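Side-chain contacts in GCN5-related N-acetyltransferase:Aminotransferase, class-II (Rhodopseudomonas palustris, PDB 2FIW), which probably transfers an acetyl group from acetyl coenzyme A to an acceptor, as a member of the GCN5-related N-acetyltransferase family: residues A[102-107]-A[129-134]; A[139-144]-A[150-155]; A[64-67]-A[72-75]; A[19-24]-A[53-58]. All blocks are in the same frame, centred on the assembly; numbering follows the deposited sequence.

Interaction 1: residues A[102-107]-A[129-134]. With ACO (acetyl coenzyme *a), chain C.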
loop_
_atom_site.group_PDB
_atom_site.type_symbol
_atom_site.label_atom_id
_atom_site.label_comp_id
_atom_site.label_asym_id
_atom_site.label_seq_id
_atom_site.Cartn_x
_atom_site.Cartn_y
_atom_site.Cartn_z
ATOM N N THR A 102 4.917 10.051 -0.114
ATOM C CA THR A 102 6.338 9.796 0.081
ATOM C C THR A 102 6.684 8.346 -0.273
ATOM O O THR A 102 7.627 8.099 -1.006
ATOM C CB THR A 102 6.746 10.132 1.553
ATOM O OG1 THR A 102 6.456 11.514 1.812
ATOM C CG2 THR A 102 8.224 9.890 1.798
ATOM N N LEU A 103 5.891 7.401 0.223
ATOM C CA LEU A 103 6.115 5.991 -0.041
ATOM C C LEU A 103 6.036 5.671 -1.522
ATOM O O LEU A 103 6.920 4.995 -2.057
ATOM C CB LEU A 103 5.111 5.132 0.726
ATOM C CG LEU A 103 5.386 4.841 2.195
ATOM C CD1 LEU A 103 4.127 4.221 2.791
ATOM C CD2 LEU A 103 6.662 3.936 2.384
ATOM N N ILE A 104 4.987 6.167 -2.182
ATOM C CA ILE A 104 4.764 5.879 -3.601
ATOM C C ILE A 104 5.796 6.542 -4.515
ATOM O O ILE A 104 6.250 5.915 -5.455
ATOM C CB ILE A 104 3.300 6.148 -4.044
ATOM C CG1 ILE A 104 2.345 5.235 -3.289
ATOM C CG2 ILE A 104 3.113 5.897 -5.535
ATOM C CD1 ILE A 104 2.821 3.781 -3.176
ATOM N N ASP A 105 6.179 7.783 -4.227
ATOM C CA ASP A 105 7.304 8.418 -4.915
ATOM C C ASP A 105 8.575 7.544 -4.863
ATOM O O ASP A 105 9.281 7.395 -5.864
ATOM C CB ASP A 105 7.609 9.780 -4.285
ATOM C CG ASP A 105 6.529 10.842 -4.567
ATOM O OD1 ASP A 105 5.667 10.652 -5.471
ATOM O OD2 ASP A 105 6.549 11.878 -3.861
ATOM N N ALA A 106 8.866 6.974 -3.693
ATOM C CA ALA A 106 10.034 6.091 -3.541
ATOM C C ALA A 106 9.939 4.850 -4.414
ATOM O O ALA A 106 10.930 4.458 -5.032
ATOM C CB ALA A 106 10.262 5.721 -2.092
ATOM N N LEU A 107 8.740 4.266 -4.496
ATOM C CA LEU A 107 8.501 3.100 -5.341
ATOM C C LEU A 107 8.625 3.403 -6.840
ATOM O O LEU A 107 9.168 2.595 -7.594
ATOM C CB LEU A 107 7.158 2.440 -5.023
ATOM C CG LEU A 107 6.934 1.796 -3.640
ATOM C CD1 LEU A 107 5.698 0.913 -3.686
ATOM C CD2 LEU A 107 8.137 0.998 -3.135
ATOM N N GLU A 129 -8.954 7.274 -5.685
ATOM C CA GLU A 129 -8.812 8.722 -5.904
ATOM C C GLU A 129 -7.383 9.192 -5.629
ATOM O O GLU A 129 -6.804 9.912 -6.445
ATOM C CB GLU A 129 -9.829 9.490 -5.060
ATOM C CG GLU A 129 -9.756 11.004 -5.151
ATOM C CD GLU A 129 -10.332 11.589 -6.455
ATOM O OE1 GLU A 129 -9.899 11.184 -7.572
ATOM O OE2 GLU A 129 -11.207 12.496 -6.349
ATOM N N PHE A 130 -6.821 8.744 -4.504
ATOM C CA PHE A 130 -5.413 8.910 -4.177
ATOM C C PHE A 130 -4.511 8.644 -5.356
ATOM O O PHE A 130 -3.685 9.493 -5.684
ATOM C CB PHE A 130 -4.979 7.996 -3.022
ATOM C CG PHE A 130 -3.469 7.977 -2.799
ATOM C CD1 PHE A 130 -2.860 8.906 -1.940
ATOM C CD2 PHE A 130 -2.667 7.066 -3.459
ATOM C CE1 PHE A 130 -1.486 8.917 -1.746
ATOM C CE2 PHE A 130 -1.283 7.067 -3.277
ATOM C CZ PHE A 130 -0.696 7.999 -2.411
ATOM N N PHE A 131 -4.647 7.466 -5.983
ATOM C CA PHE A 131 -3.781 7.100 -7.113
ATOM C C PHE A 131 -4.026 7.949 -8.344
ATOM O O PHE A 131 -3.073 8.291 -9.052
ATOM C CB PHE A 131 -3.863 5.604 -7.464
ATOM C CG PHE A 131 -3.075 4.708 -6.528
ATOM C CD1 PHE A 131 -1.691 4.612 -6.633
ATOM C CD2 PHE A 131 -3.724 3.969 -5.534
ATOM C CE1 PHE A 131 -0.960 3.781 -5.757
ATOM C CE2 PHE A 131 -3.009 3.140 -4.659
ATOM C CZ PHE A 131 -1.625 3.044 -4.768
ATOM N N ALA A 132 -5.294 8.283 -8.601
ATOM C CA ALA A 132 -5.660 9.092 -9.765
ATOM C C ALA A 132 -5.017 10.486 -9.725
ATOM O O ALA A 132 -4.584 10.984 -10.754
ATOM C CB ALA A 132 -7.176 9.197 -9.893
ATOM N N LYS A 133 -4.938 11.087 -8.529
ATOM C CA LYS A 133 -4.296 12.396 -8.339
ATOM C C LYS A 133 -2.769 12.375 -8.576
ATOM O O LYS A 133 -2.124 13.434 -8.581
ATOM C CB LYS A 133 -4.552 12.952 -6.924
ATOM C CG LYS A 133 -6.000 13.041 -6.451
ATOM C CD LYS A 133 -6.717 14.259 -7.007
ATOM C CE LYS A 133 -7.547 14.965 -5.941
ATOM N NZ LYS A 133 -8.654 14.146 -5.353
ATOM N N ARG A 134 -2.190 11.181 -8.719
ATOM C CA ARG A 134 -0.746 11.031 -8.905
ATOM C C ARG A 134 -0.513 10.428 -10.276
ATOM O O ARG A 134 0.485 9.756 -10.512
ATOM C CB ARG A 134 -0.118 10.137 -7.827
ATOM C CG ARG A 134 -0.665 10.282 -6.403
ATOM C CD ARG A 134 -0.313 11.638 -5.815
ATOM N NE ARG A 134 -0.504 11.765 -4.366
ATOM C CZ ARG A 134 -1.688 11.844 -3.752
ATOM N NH1 ARG A 134 -2.820 11.737 -4.433
ATOM N NH2 ARG A 134 -1.748 11.999 -2.436
HETATM N N1A ACO C . -4.059 18.944 4.437
HETATM C C2A ACO C . -5.009 18.463 3.610
HETATM N N3A ACO C . -4.797 17.363 2.863
HETATM C C4A ACO C . -3.613 16.674 2.905
HETATM C C5A ACO C . -2.589 17.105 3.732
HETATM C C6A ACO C . -2.849 18.330 4.548
HETATM N N6A ACO C . -1.902 18.826 5.383
HETATM N N7A ACO C . -1.550 16.254 3.575
HETATM C C8A ACO C . -1.927 15.314 2.674
HETATM N N9A ACO C . -3.175 15.581 2.267
HETATM C C1B ACO C . -4.020 14.832 1.297
HETATM C C2B ACO C . -3.428 14.672 -0.090
HETATM O O2B ACO C . -3.670 15.832 -0.889
HETATM C C3B ACO C . -4.187 13.461 -0.606
HETATM O O3B ACO C . -5.336 13.847 -1.362
HETATM P P3B ACO C . -5.987 12.890 -2.497
HETATM O O7A ACO C . -6.752 11.785 -1.776
HETATM O O8A ACO C . -4.802 12.359 -3.270
HETATM O O9A ACO C . -6.863 13.852 -3.268
HETATM C C4B ACO C . -4.618 12.681 0.643
HETATM O O4B ACO C . -4.337 13.515 1.769
HETATM C C5B ACO C . -3.864 11.362 0.809
HETATM O O5B ACO C . -2.465 11.622 0.618
HETATM P P1A ACO C . -1.325 11.078 1.612
HETATM O O1A ACO C . -1.431 11.788 2.946
HETATM O O2A ACO C . -0.050 11.140 0.802
HETATM O O3A ACO C . -1.768 9.530 1.753
HETATM P P2A ACO C . -2.023 8.796 3.142
HETATM O O4A ACO C . -3.298 9.341 3.727
HETATM O O5A ACO C . -0.748 8.864 3.933
HETATM O O6A ACO C . -2.257 7.254 2.704
HETATM C CBP ACO C . -3.578 5.416 1.667
HETATM C CCP ACO C . -2.992 6.834 1.546
HETATM C CDP ACO C . -4.459 5.175 0.447
HETATM C CEP ACO C . -2.453 4.395 1.717
HETATM C CAP ACO C . -4.397 5.256 2.971
HETATM O OAP ACO C . -5.607 6.034 2.939
HETATM C C9P ACO C . -4.698 3.840 3.449
HETATM O O9P ACO C . -3.840 3.203 4.240
HETATM N N8P ACO C . -5.788 3.280 3.117
HETATM C C7P ACO C . -6.323 1.962 3.488
HETATM C C6P ACO C . -5.572 0.782 2.868
HETATM C C5P ACO C . -5.659 0.881 1.376
HETATM O O5P ACO C . -6.712 1.169 0.822
HETATM N N4P ACO C . -4.534 0.656 0.715
HETATM C C3P ACO C . -4.375 0.725 -0.724
HETATM C C2P ACO C . -4.774 -0.627 -1.291
HETATM S S1P ACO C . -4.078 -0.632 -2.900
HETATM C C ACO C . -2.741 -1.620 -2.778
HETATM O O ACO C . -2.207 -1.811 -1.692
HETATM C CH3 ACO C . -2.283 -2.197 -3.878
#
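Lys133 NZ is held by two acidic partners. Lys133 NZ donates a 2.8 Å hydrogen bond to ACO O9A, on the 3'-phosphate of acetyl coenzyme A. Lys133 NZ also forms a salt bridge of 3.2 Å with Glu129 OE2, one helical turn back. Arg134 serves the same phosphate through O8A, which lies at the edge of the guanidinium. NH1 donates to it at a modelled length too short to be trusted, and NH2 adds a weak bond. NH2 also donates to Thr101 OG1. Phe130 CE1 sits 3.1 Å above one face of the guanidinium plane, near its rim. This is the cofactor cleft of the GNAT fold. Asp98 N, just before helix 99-112, and Gly100 N, in its first turn, also bind the cofactor. From that helix Ile104 points toward helix 128-132. Ile104 CG1 lies beside the backbone N (chi1 -62°) and reaches the Phe130 ring edge, 4.1 Å from CE2. Ile104 CG1 is also 4.4 Å from Phe131 CE1, obliquely. Phe130 CD2 stands over the centre of the Phe131 ring, 3.8 Å above its plane. The pantetheine carbon ACO CCP lies over one face of Phe130. Leu88 of strand 84-90 touches Ile104 and both phenylalanines.

Interaction 2: residues A[139-144]-A[150-155]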
loop_
_atom_site.group_PDB
_atom_site.type_symbol
_atom_site.label_atom_id
_atom_site.label_comp_id
_atom_site.label_asym_id
_atom_site.label_seq_id
_atom_site.Cartn_x
_atom_site.Cartn_y
_atom_site.Cartn_z
ATOM N N LYS A 139 -7.750 1.467 -15.760
ATOM C CA LYS A 139 -7.778 0.676 -16.972
ATOM C C LYS A 139 -8.805 -0.444 -16.931
ATOM O O LYS A 139 -9.438 -0.734 -17.946
ATOM C CB LYS A 139 -6.382 0.121 -17.299
ATOM C CG LYS A 139 -5.352 1.205 -17.697
ATOM C CD LYS A 139 -5.973 2.309 -18.587
ATOM C CE LYS A 139 -4.928 3.192 -19.228
ATOM N NZ LYS A 139 -4.283 2.489 -20.382
ATOM N N GLN A 140 -8.980 -1.060 -15.763
ATOM C CA GLN A 140 -9.778 -2.284 -15.657
ATOM C C GLN A 140 -10.318 -2.473 -14.243
ATOM O O GLN A 140 -9.555 -2.504 -13.278
ATOM C CB GLN A 140 -8.929 -3.495 -16.098
ATOM C CG GLN A 140 -9.664 -4.818 -16.229
ATOM C CD GLN A 140 -10.944 -4.706 -17.047
ATOM O OE1 GLN A 140 -12.044 -4.715 -16.495
ATOM N NE2 GLN A 140 -10.805 -4.585 -18.369
ATOM N N ARG A 141 -11.637 -2.571 -14.129
ATOM C CA ARG A 141 -12.290 -2.903 -12.879
ATOM C C ARG A 141 -12.213 -4.425 -12.711
ATOM O O ARG A 141 -12.484 -5.166 -13.651
ATOM C CB ARG A 141 -13.735 -2.370 -12.900
ATOM C CG ARG A 141 -14.605 -2.660 -11.679
ATOM C CD ARG A 141 -15.166 -1.351 -11.079
ATOM N NE ARG A 141 -14.289 -0.953 -9.989
ATOM C CZ ARG A 141 -14.614 -0.841 -8.705
ATOM N NH1 ARG A 141 -15.847 -0.998 -8.264
ATOM N NH2 ARG A 141 -13.662 -0.511 -7.846
ATOM N N ASN A 142 -11.785 -4.885 -11.536
ATOM C CA ASN A 142 -11.640 -6.311 -11.256
ATOM C C ASN A 142 -12.343 -6.696 -9.974
ATOM O O ASN A 142 -12.724 -5.853 -9.170
ATOM C CB ASN A 142 -10.171 -6.735 -11.077
ATOM C CG ASN A 142 -9.189 -5.922 -11.903
ATOM O OD1 ASN A 142 -9.163 -5.995 -13.141
ATOM N ND2 ASN A 142 -8.340 -5.173 -11.213
ATOM N N THR A 143 -12.489 -7.995 -9.791
ATOM C CA THR A 143 -12.878 -8.573 -8.522
ATOM C C THR A 143 -11.757 -9.522 -8.156
ATOM O O THR A 143 -11.258 -10.257 -9.000
ATOM C CB THR A 143 -14.228 -9.329 -8.643
ATOM O OG1 THR A 143 -15.273 -8.387 -8.944
ATOM C CG2 THR A 143 -14.562 -10.080 -7.387
ATOM N N VAL A 144 -11.341 -9.479 -6.903
ATOM C CA VAL A 144 -10.345 -10.415 -6.399
ATOM C C VAL A 144 -11.015 -11.311 -5.350
ATOM O O VAL A 144 -11.841 -10.852 -4.556
ATOM C CB VAL A 144 -9.064 -9.662 -5.838
ATOM C CG1 VAL A 144 -9.414 -8.784 -4.643
ATOM C CG2 VAL A 144 -7.953 -10.638 -5.481
ATOM N N TRP A 150 -15.319 -11.862 -2.180
ATOM C CA TRP A 150 -15.036 -11.094 -3.374
ATOM C C TRP A 150 -14.940 -9.592 -3.035
ATOM O O TRP A 150 -15.782 -9.045 -2.302
ATOM C CB TRP A 150 -16.083 -11.347 -4.469
ATOM C CG TRP A 150 -16.073 -12.765 -5.086
ATOM C CD1 TRP A 150 -15.144 -13.765 -4.886
ATOM C CD2 TRP A 150 -17.024 -13.293 -6.025
ATOM N NE1 TRP A 150 -15.478 -14.885 -5.627
ATOM C CE2 TRP A 150 -16.623 -14.621 -6.333
ATOM C CE3 TRP A 150 -18.188 -12.783 -6.619
ATOM C CZ2 TRP A 150 -17.348 -15.440 -7.220
ATOM C CZ3 TRP A 150 -18.902 -13.604 -7.501
ATOM C CH2 TRP A 150 -18.474 -14.915 -7.790
ATOM N N LEU A 151 -13.909 -8.940 -3.573
ATOM C CA LEU A 151 -13.640 -7.534 -3.310
ATOM C C LEU A 151 -13.316 -6.886 -4.633
ATOM O O LEU A 151 -12.527 -7.433 -5.409
ATOM C CB LEU A 151 -12.451 -7.375 -2.349
ATOM C CG LEU A 151 -12.639 -7.423 -0.837
ATOM C CD1 LEU A 151 -12.750 -8.842 -0.295
ATOM C CD2 LEU A 151 -11.473 -6.752 -0.170
ATOM N N ALA A 152 -13.929 -5.737 -4.907
ATOM C CA ALA A 152 -13.643 -4.996 -6.135
ATOM C C ALA A 152 -12.334 -4.218 -5.991
ATOM O O ALA A 152 -11.936 -3.858 -4.877
ATOM C CB ALA A 152 -14.772 -4.057 -6.473
ATOM N N ASN A 153 -11.662 -4.005 -7.123
ATOM C CA ASN A 153 -10.590 -3.028 -7.236
ATOM C C ASN A 153 -10.435 -2.617 -8.680
ATOM O O ASN A 153 -11.170 -3.089 -9.534
ATOM C CB ASN A 153 -9.255 -3.500 -6.609
ATOM C CG ASN A 153 -8.661 -4.710 -7.300
ATOM O OD1 ASN A 153 -8.579 -4.776 -8.527
ATOM N ND2 ASN A 153 -8.221 -5.669 -6.502
ATOM N N THR A 154 -9.505 -1.711 -8.945
ATOM C CA THR A 154 -9.289 -1.199 -10.283
ATOM C C THR A 154 -7.797 -1.216 -10.584
ATOM O O THR A 154 -6.976 -0.707 -9.798
ATOM C CB THR A 154 -9.827 0.247 -10.425
ATOM O OG1 THR A 154 -11.104 0.343 -9.800
ATOM C CG2 THR A 154 -9.984 0.647 -11.882
ATOM N N THR A 155 -7.461 -1.806 -11.725
ATOM C CA THR A 155 -6.118 -1.728 -12.280
ATOM C C THR A 155 -5.947 -0.327 -12.846
ATOM O O THR A 155 -6.780 0.148 -13.598
ATOM C CB THR A 155 -5.897 -2.794 -13.374
ATOM O OG1 THR A 155 -6.217 -4.082 -12.843
ATOM C CG2 THR A 155 -4.452 -2.792 -13.858
HETATM O O HOH W 1 -10.818 0.660 -7.193
#
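Two unlike first torsions bring the amides of Asn142 and Asn153 together. Asn142 CG lies beside its backbone N at an unusual chi1 of -31°. Asn153 CG sits between its backbone N and carbonyl carbon (chi1 64°). Asn142 ND2 then donates 2.7 Å to Asn153 OD1, which accepts nearly head-on, and 2.9 Å to Thr155 OG1. Both acceptors lie in the Asn142 amide plane, while the two amide planes are turned 75° apart. On the opposite sheet face, Arg141 bends at chi2 and chi3 and lays its guanidinium over Ala152 CB, 3.7 Å from NH1. Thr154 OG1, at the guanidinium edge, takes a weak bond from NE and donates 2.6 Å to water 1. The stronger partner of Arg141 is Asp125, by a salt bridge. The strands form an antiparallel hairpin at one edge of the sheet. Asn142 and Asn153 are a hydrogen-bonded pair, with Asn142 N to Asn153 O at 2.8 Å. Lys139 and Gln140 both face Thr155, a classic beta bulge. Thr155 OG1 accepts from Asn142 and is also bonded to Asp122 OD1, so its proton probably points to that carboxylate. Both N-H groups of Asn142 ND2 are used, which fixes the amide rotation.

Interaction 3: residues A[64-67]-A[72-75]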
loop_
_atom_site.group_PDB
_atom_site.type_symbol
_atom_site.label_atom_id
_atom_site.label_comp_id
_atom_site.label_asym_id
_atom_site.label_seq_id
_atom_site.Cartn_x
_atom_site.Cartn_y
_atom_site.Cartn_z
ATOM N N THR A 64 10.231 -3.561 -0.171
ATOM C CA THR A 64 9.297 -3.065 0.833
ATOM C C THR A 64 9.952 -1.993 1.692
ATOM O O THR A 64 10.988 -2.220 2.313
ATOM C CB THR A 64 8.757 -4.237 1.744
ATOM O OG1 THR A 64 8.260 -5.282 0.917
ATOM C CG2 THR A 64 7.635 -3.768 2.671
ATOM N N LEU A 65 9.325 -0.825 1.714
ATOM C CA LEU A 65 9.822 0.321 2.451
ATOM C C LEU A 65 8.879 0.631 3.595
ATOM O O LEU A 65 7.667 0.487 3.452
ATOM C CB LEU A 65 9.938 1.544 1.521
ATOM C CG LEU A 65 11.050 1.573 0.450
ATOM C CD1 LEU A 65 10.769 2.628 -0.633
ATOM C CD2 LEU A 65 12.411 1.805 1.123
ATOM N N ILE A 66 9.445 1.068 4.717
ATOM C CA ILE A 66 8.685 1.460 5.884
ATOM C C ILE A 66 8.842 2.955 6.139
ATOM O O ILE A 66 9.960 3.455 6.224
ATOM C CB ILE A 66 9.130 0.669 7.117
ATOM C CG1 ILE A 66 8.723 -0.796 6.961
ATOM C CG2 ILE A 66 8.530 1.268 8.398
ATOM C CD1 ILE A 66 8.992 -1.626 8.164
ATOM N N ALA A 67 7.717 3.665 6.246
ATOM C CA ALA A 67 7.727 5.085 6.590
ATOM C C ALA A 67 7.720 5.242 8.103
ATOM O O ALA A 67 6.922 4.604 8.806
ATOM C CB ALA A 67 6.561 5.807 5.969
ATOM N N VAL A 72 9.054 5.916 14.687
ATOM C CA VAL A 72 7.964 4.941 14.780
ATOM C C VAL A 72 7.366 4.649 13.393
ATOM O O VAL A 72 7.021 5.579 12.659
ATOM C CB VAL A 72 6.883 5.319 15.850
ATOM C CG1 VAL A 72 6.254 6.672 15.571
ATOM C CG2 VAL A 72 5.785 4.229 15.949
ATOM N N PRO A 73 7.273 3.354 13.023
ATOM C CA PRO A 73 6.673 2.987 11.744
ATOM C C PRO A 73 5.188 3.369 11.676
ATOM O O PRO A 73 4.410 3.019 12.572
ATOM C CB PRO A 73 6.855 1.464 11.698
ATOM C CG PRO A 73 7.968 1.189 12.651
ATOM C CD PRO A 73 7.730 2.157 13.746
ATOM N N VAL A 74 4.826 4.085 10.615
ATOM C CA VAL A 74 3.499 4.668 10.461
ATOM C C VAL A 74 2.867 4.297 9.110
ATOM O O VAL A 74 1.748 4.718 8.824
ATOM C CB VAL A 74 3.522 6.237 10.589
ATOM C CG1 VAL A 74 4.009 6.666 11.972
ATOM C CG2 VAL A 74 4.365 6.888 9.503
ATOM N N GLY A 75 3.596 3.528 8.295
ATOM C CA GLY A 75 3.172 3.180 6.943
ATOM C C GLY A 75 4.197 2.324 6.228
ATOM O O GLY A 75 5.374 2.315 6.599
#
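Ile66 and Pro73 lie side by side across the hairpin and point the same way. The branch that touches is Ile66 CG2, which stands 3.7 Å from Pro73 CB. CG1 lies beside the backbone N (chi1 -69°), which leaves CG2 anti to N and facing the proline ring. The pair forms a small apolar patch beneath helix 18-32. Thr21 meets Ile66 there, and Val20 and Ile24 meet Pro73. Ala67, the next residue along, points to the other side of the sheet. Its methyl packs on Val99 and Leu103 of helix 99-112.

Val74 meets Ala67 differently. Its CG2 lies between the backbone N and the carbonyl carbon and comes 3.5 Å from Ala67 O. The two side chains are less close, with Ala67 CB 4.3 Å from Val74 CG2.

The backbone explains these placements. Strands 63-69 and 72-80 form an antiparallel hairpin, the second and third strands of the GNAT sheet. Val74 and Gly75 both face Ala67, which makes a classic beta bulge. Ala67 O accepts from Val74 N at 2.8 Å, and Ala67 N donates to Gly75 O at 2.7 Å. That second donor stands well above the Gly75 carbonyl plane, by 39°. The short segments are splayed, with 113° between their directions. Pro73 CA also makes a CA-H...O contact of 3.4 Å with Ala67 O. The polar backbone of Ala67 is therefore satisfied at both N and O, while methyl and methylene groups make the side-chain contacts between the strands.

Interaction 4: residues A[19-24]-A[53-58]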
loop_
_atom_site.group_PDB
_atom_site.type_symbol
_atom_site.label_atom_id
_atom_site.label_comp_id
_atom_site.label_asym_id
_atom_site.label_seq_id
_atom_site.Cartn_x
_atom_site.Cartn_y
_atom_site.Cartn_z
ATOM N N ALA A 19 5.913 -7.902 12.678
ATOM C CA ALA A 19 4.709 -7.695 13.485
ATOM C C ALA A 19 4.121 -6.281 13.375
ATOM O O ALA A 19 2.905 -6.148 13.271
ATOM C CB ALA A 19 4.962 -8.062 14.958
ATOM N N VAL A 20 4.957 -5.239 13.413
ATOM C CA VAL A 20 4.442 -3.869 13.272
ATOM C C VAL A 20 3.838 -3.622 11.877
ATOM O O VAL A 20 2.908 -2.838 11.726
ATOM C CB VAL A 20 5.490 -2.749 13.657
ATOM C CG1 VAL A 20 6.156 -3.045 15.019
ATOM C CG2 VAL A 20 6.547 -2.560 12.573
ATOM N N THR A 21 4.374 -4.305 10.867
ATOM C CA THR A 21 3.902 -4.176 9.497
ATOM C C THR A 21 2.517 -4.810 9.370
ATOM O O THR A 21 1.637 -4.252 8.722
ATOM C CB THR A 21 4.894 -4.834 8.490
ATOM O OG1 THR A 21 6.200 -4.289 8.693
ATOM C CG2 THR A 21 4.507 -4.518 7.091
ATOM N N ALA A 22 2.358 -5.982 9.977
ATOM C CA ALA A 22 1.098 -6.701 9.998
ATOM C C ALA A 22 0.069 -5.902 10.765
ATOM O O ALA A 22 -1.085 -5.900 10.391
ATOM C CB ALA A 22 1.268 -8.108 10.604
ATOM N N ALA A 23 0.513 -5.200 11.807
ATOM C CA ALA A 23 -0.322 -4.318 12.603
ATOM C C ALA A 23 -0.785 -3.044 11.882
ATOM O O ALA A 23 -1.923 -2.598 12.066
ATOM C CB ALA A 23 0.377 -3.975 13.901
ATOM N N ILE A 24 0.077 -2.453 11.061
ATOM C CA ILE A 24 -0.306 -1.262 10.276
ATOM C C ILE A 24 -1.326 -1.654 9.209
ATOM O O ILE A 24 -2.249 -0.899 8.905
ATOM C CB ILE A 24 0.937 -0.592 9.592
ATOM C CG1 ILE A 24 1.783 0.163 10.622
ATOM C CG2 ILE A 24 0.514 0.348 8.476
ATOM C CD1 ILE A 24 3.232 0.391 10.186
ATOM N N ALA A 53 4.136 -16.195 8.482
ATOM C CA ALA A 53 5.270 -16.557 7.637
ATOM C C ALA A 53 5.089 -16.115 6.178
ATOM O O ALA A 53 6.031 -15.622 5.538
ATOM C CB ALA A 53 5.548 -18.076 7.732
ATOM N N LYS A 54 3.876 -16.292 5.673
ATOM C CA LYS A 54 3.524 -16.003 4.279
ATOM C C LYS A 54 3.293 -14.495 4.053
ATOM O O LYS A 54 3.625 -13.953 2.993
ATOM C CB LYS A 54 2.289 -16.839 3.901
ATOM C CG LYS A 54 1.765 -16.663 2.488
ATOM C CD LYS A 54 0.534 -17.542 2.246
ATOM C CE LYS A 54 -0.354 -16.963 1.125
ATOM N NZ LYS A 54 0.455 -16.744 -0.137
ATOM N N PHE A 55 2.721 -13.824 5.045
ATOM C CA PHE A 55 2.672 -12.356 5.040
ATOM C C PHE A 55 4.093 -11.750 5.017
ATOM O O PHE A 55 4.384 -10.881 4.211
ATOM C CB PHE A 55 1.868 -11.816 6.229
ATOM C CG PHE A 55 1.605 -10.336 6.160
ATOM C CD1 PHE A 55 0.606 -9.830 5.322
ATOM C CD2 PHE A 55 2.355 -9.445 6.926
ATOM C CE1 PHE A 55 0.367 -8.452 5.238
ATOM C CE2 PHE A 55 2.116 -8.060 6.855
ATOM C CZ PHE A 55 1.123 -7.568 6.009
ATOM N N ALA A 56 4.963 -12.234 5.902
ATOM C CA ALA A 56 6.353 -11.810 5.956
ATOM C C ALA A 56 7.139 -12.173 4.682
ATOM O O ALA A 56 7.908 -11.373 4.195
ATOM C CB ALA A 56 7.026 -12.376 7.211
ATOM N N ALA A 57 6.917 -13.357 4.121
ATOM C CA ALA A 57 7.582 -13.754 2.866
ATOM C C ALA A 57 7.241 -12.854 1.675
ATOM O O ALA A 57 8.102 -12.580 0.823
ATOM C CB ALA A 57 7.310 -15.227 2.529
ATOM N N ARG A 58 5.992 -12.408 1.599
ATOM C CA ARG A 58 5.559 -11.534 0.510
ATOM C C ARG A 58 6.316 -10.199 0.593
ATOM O O ARG A 58 6.757 -9.670 -0.403
ATOM C CB ARG A 58 4.036 -11.328 0.572
ATOM C CG ARG A 58 3.431 -10.439 -0.498
ATOM C CD ARG A 58 1.975 -10.198 -0.149
ATOM N NE ARG A 58 1.272 -9.337 -1.110
ATOM C CZ ARG A 58 -0.030 -9.048 -1.049
ATOM N NH1 ARG A 58 -0.787 -9.543 -0.072
ATOM N NH2 ARG A 58 -0.584 -8.255 -1.959
#
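Two helices that precede the second strand of the GNAT fold meet here, helix 18-32 and helix 52-60. The contact is small and apolar, and one ring carries it. Phe55 points from helix 52-60 toward helix 18-32. Its CG is opposite the backbone N (chi1 -171°), which extends the ring across the gap between the helices. The leading atom is CE2. Phe55 CE2 lies 3.6 Å from Ala22 CA and 3.8 Å from Ala22 CB. Ala22 CA approaches the ring obliquely. Phe55 CD2 also comes within 4.1 Å of Ala22 CB. Thr21 C lies at the edge of the ring, near its plane, 4.1 Å from Phe55 CE2. Thr21 CG2 is 4.3 Å from Phe55 CE2. The ring therefore rests largely on the helix backbone and on one small side chain. The backbones can come fairly close, with Ala22 CA and Phe55 CA 7.7 Å apart. Thr21 turns its methyl to the ring, while its hydroxyl OG1 bonds to Asp17 O, one turn earlier in the chain. The polar end of Thr21 is thus satisfied within its own helix region. Phe25 also meets the Phe55 ring, with planes at about 55°, and Ala49 touches Ala22. Thr21 and Ile24 also rest on Phe76 of strand 72-80, which places helix 18-32 against the sheet.

Interactions 1 and 4 are buried helix contacts, each led by phenylalanine side chains. Interaction 1 differs in binding the cofactor, so charged groups flank its apolar centre. Interactions 2 and 3 are antiparallel hairpins of one sheet, with centres about 26 Å apart. Interaction 2 lies at the surface on an edge strand and is rich in polar side-chain bonds. Interaction 3 is partly buried, with apolar side chains and backbone bonds alone. It also joins two of the others. Leu65 packs on Ala106 of interaction 1, and Pro73 packs on Val20 of interaction 4. Each bulge lies in a hairpin, whereas the helix pairs meet through apolar contacts, in interaction 4 a ring against helix backbone.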